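Copper-containing nitrite reductase (Hyphomicrobium denitrificans 1NES1, PDB 6TFD) probably reduces nitrite to nitric oxide at its copper sites, taking the electron from a reduced cytochrome c. Local coordinates at residues 57-62 with 130-135. Sequence-based numbering, arbitrary orientation.
Sequences NPKLVV and VLQVVP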
ATOM      1  N   ASN A  57     -14.834   0.563  22.262  1.00 50.67           N
ATOM      2  CA  ASN A  57     -15.104   0.766  23.704  1.00 50.10           C
ATOM      3  C   ASN A  57     -15.709  -0.525  24.241  1.00 48.45           C
ATOM      4  O   ASN A  57     -16.803  -0.518  24.782  1.00 49.12           O
ATOM      5  CB  ASN A  57     -15.981   2.003  23.925  1.00 47.72           C
ATOM      6  CG  ASN A  57     -15.285   3.272  23.482  1.00 47.05           C
ATOM      7  OD1 ASN A  57     -14.061   3.373  23.586  1.00 43.90           O
ATOM      8  ND2 ASN A  57     -16.056   4.238  23.003  1.00 43.41           N
ATOM      9  N   PRO A  58     -15.003  -1.670  24.135  1.00 51.70           N
ATOM     10  CA  PRO A  58     -15.577  -2.959  24.515  1.00 52.42           C
ATOM     11  C   PRO A  58     -15.760  -3.071  26.029  1.00 52.99           C
ATOM     12  O   PRO A  58     -14.937  -2.545  26.764  1.00 53.28           O
ATOM     13  CB  PRO A  58     -14.535  -3.976  24.053  1.00 52.76           C
ATOM     14  CG  PRO A  58     -13.240  -3.195  24.124  1.00 55.19           C
ATOM     15  CD  PRO A  58     -13.611  -1.792  23.685  1.00 51.22           C
ATOM     16  N   LYS A  59     -16.835  -3.736  26.446  1.00 49.56           N
ATOM     17  CA  LYS A  59     -17.062  -4.134  27.856  1.00 53.52           C
ATOM     18  C   LYS A  59     -16.011  -5.182  28.244  1.00 50.37           C
ATOM     19  O   LYS A  59     -15.903  -6.180  27.512  1.00 58.05           O
ATOM     20  CB  LYS A  59     -18.481  -4.686  28.009  1.00 56.42           C
ATOM     21  CG  LYS A  59     -18.915  -4.942  29.442  1.00 60.72           C
ATOM     22  CD  LYS A  59     -20.230  -5.681  29.551  1.00 66.84           C
ATOM     23  CE  LYS A  59     -21.382  -4.799  29.976  1.00 70.80           C
ATOM     24  NZ  LYS A  59     -22.574  -5.622  30.288  1.00 76.07           N
ATOM     25  N   LEU A  60     -15.248  -4.930  29.313  1.00 46.38           N
ATOM     26  CA  LEU A  60     -14.196  -5.828  29.867  1.00 47.27           C
ATOM     27  C   LEU A  60     -14.806  -6.613  31.022  1.00 45.59           C
ATOM     28  O   LEU A  60     -14.934  -6.031  32.096  1.00 50.09           O
ATOM     29  CB  LEU A  60     -13.022  -4.979  30.367  1.00 45.99           C
ATOM     30  CG  LEU A  60     -12.474  -3.954  29.379  1.00 45.89           C
ATOM     31  CD1 LEU A  60     -11.218  -3.311  29.941  1.00 50.68           C
ATOM     32  CD2 LEU A  60     -12.187  -4.579  28.028  1.00 44.10           C
ATOM     33  N   VAL A  61     -15.244  -7.848  30.785  1.00 49.30           N
ATOM     34  CA  VAL A  61     -16.022  -8.652  31.785  1.00 50.95           C
ATOM     35  C   VAL A  61     -15.054  -9.507  32.605  1.00 53.94           C
ATOM     36  O   VAL A  61     -14.257 -10.284  32.033  1.00 53.48           O
ATOM     37  CB  VAL A  61     -17.114  -9.523  31.133  1.00 55.41           C
ATOM     38  CG1 VAL A  61     -17.541 -10.677  32.033  1.00 58.18           C
ATOM     39  CG2 VAL A  61     -18.322  -8.693  30.719  1.00 53.04           C
ATOM     40  N   VAL A  62     -15.139  -9.364  33.919  1.00 58.15           N
ATOM     41  CA  VAL A  62     -14.150  -9.903  34.887  1.00 57.01           C
ATOM     42  C   VAL A  62     -14.934 -10.485  36.069  1.00 59.26           C
ATOM     43  O   VAL A  62     -16.049  -9.992  36.322  1.00 60.30           O
ATOM     44  CB  VAL A  62     -13.177  -8.764  35.242  1.00 57.02           C
ATOM     45  CG1 VAL A  62     -12.672  -8.832  36.660  1.00 64.30           C
ATOM     46  CG2 VAL A  62     -12.024  -8.725  34.260  1.00 57.23           C
ATOM     47  N   VAL A 130     -16.872   0.342  29.693  1.00 52.01           N
ATOM     48  CA  VAL A 130     -17.153  -0.181  31.067  1.00 56.03           C
ATOM     49  C   VAL A 130     -16.305  -1.439  31.349  1.00 52.35           C
ATOM     50  O   VAL A 130     -16.175  -2.327  30.475  1.00 43.69           O
ATOM     51  CB  VAL A 130     -18.668  -0.335  31.377  1.00 59.77           C
ATOM     52  CG1 VAL A 130     -19.555   0.365  30.353  1.00 57.77           C
ATOM     53  CG2 VAL A 130     -19.131  -1.767  31.588  1.00 57.90           C
ATOM     54  N   LEU A 131     -15.693  -1.468  32.537  1.00 55.03           N
ATOM     55  CA  LEU A 131     -15.225  -2.705  33.222  1.00 52.44           C
ATOM     56  C   LEU A 131     -16.393  -3.237  34.060  1.00 54.31           C
ATOM     57  O   LEU A 131     -16.850  -2.509  34.958  1.00 46.87           O
ATOM     58  CB  LEU A 131     -14.003  -2.383  34.085  1.00 47.15           C
ATOM     59  CG  LEU A 131     -13.574  -3.461  35.085  1.00 47.01           C
ATOM     60  CD1 LEU A 131     -12.804  -4.586  34.407  1.00 44.19           C
ATOM     61  CD2 LEU A 131     -12.739  -2.854  36.204  1.00 44.98           C
ATOM     62  N   GLN A 132     -16.890  -4.435  33.736  1.00 58.20           N
ATOM     63  CA  GLN A 132     -17.924  -5.136  34.546  1.00 62.79           C
ATOM     64  C   GLN A 132     -17.253  -6.248  35.365  1.00 59.87           C
ATOM     65  O   GLN A 132     -16.658  -7.174  34.760  1.00 52.82           O
ATOM     66  CB  GLN A 132     -19.046  -5.701  33.676  1.00 61.13           C
ATOM     67  CG  GLN A 132     -20.054  -6.512  34.478  1.00 68.47           C
ATOM     68  CD  GLN A 132     -21.475  -6.357  33.989  1.00 80.06           C
ATOM     69  OE1 GLN A 132     -21.899  -6.996  33.022  1.00 87.65           O
ATOM     70  NE2 GLN A 132     -22.231  -5.504  34.670  1.00 78.56           N
ATOM     71  N   VAL A 133     -17.337  -6.134  36.693  1.00 58.46           N
ATOM     72  CA  VAL A 133     -16.891  -7.157  37.683  1.00 57.01           C
ATOM     73  C   VAL A 133     -18.141  -7.896  38.190  1.00 55.56           C
ATOM     74  O   VAL A 133     -19.071  -7.252  38.728  1.00 49.95           O
ATOM     75  CB  VAL A 133     -16.075  -6.527  38.827  1.00 59.95           C
ATOM     76  CG1 VAL A 133     -15.361  -7.584  39.656  1.00 65.27           C
ATOM     77  CG2 VAL A 133     -15.069  -5.509  38.318  1.00 60.46           C
ATOM     78  N   VAL A 134     -18.155  -9.211  37.983  1.00 57.44           N
ATOM     79  CA  VAL A 134     -19.300 -10.127  38.242  1.00 61.24           C
ATOM     80  C   VAL A 134     -18.947 -11.010  39.442  1.00 61.91           C
ATOM     81  O   VAL A 134     -17.808 -11.449  39.587  1.00 56.19           O
ATOM     82  CB  VAL A 134     -19.602 -10.927  36.957  1.00 65.29           C
ATOM     83  CG1 VAL A 134     -20.149 -12.328  37.203  1.00 68.09           C
ATOM     84  CG2 VAL A 134     -20.525 -10.132  36.052  1.00 65.56           C
ATOM     85  N   PRO A 135     -19.913 -11.305  40.345  1.00 62.82           N
ATOM     86  CA  PRO A 135     -19.639 -12.155  41.506  1.00 60.26           C
ATOM     87  C   PRO A 135     -19.424 -13.635  41.132  1.00 62.06           C
ATOM     88  O   PRO A 135     -19.949 -14.078  40.089  1.00 55.34           O
ATOM     89  CB  PRO A 135     -20.906 -11.963  42.348  1.00 60.23           C
ATOM     90  CG  PRO A 135     -21.989 -11.730  41.321  1.00 56.95           C
ATOM     91  CD  PRO A 135     -21.323 -10.875  40.270  1.00 56.34           C
TER
HETATM   92  O   HOH W   1     -17.988  -0.677  27.008  1.00 39.83           O
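L60 to V62 and L131 to V133 pair as parallel beta strands whose axes come within 4.7 Å at 17°. They join strand 60-63 to strand 128-134 in one sheet of a cupredoxin domain, the beta sandwich that holds the type 1 copper of H80, C117, H122 and M127. The backbone ladder runs L60 N to V130 O, Q132 N to L60 O, V62 N to Q132 O and V134 N to V62 O. V62 N to Q132 O and V134 N to V62 O are the shorter bonds, each 2.8 Å. Where the ladder ends toward P58, a water accepts from V130 N; its bond to N57 O is modelled unusually short and is less certain.

L60, V62, L131 and V133 face the sandwich interior, where F32 of strand 30-39 touches both L60 and V62, and V30 touches V62. L131 CD1 lies against L60 CB at 4.1 Å and V62 CG2 at 4.2 Å. V62 CG1 meets V133 CG1 at the same 4.2 Å.

On the other face V61 and Q132 are more open, and the K59 chain, from the loop before the strand, reaches Q132 there. K59 has CG anti to its N (chi1 -172°), which lays the chain alongside V130, with CG 3.8 Å from V130 CG2. A bend at chi3 then brings the amine over the Q132 amide. K59 NZ donates to Q132 OE1 at 3.1 Å, from 53° above the carbonyl plane.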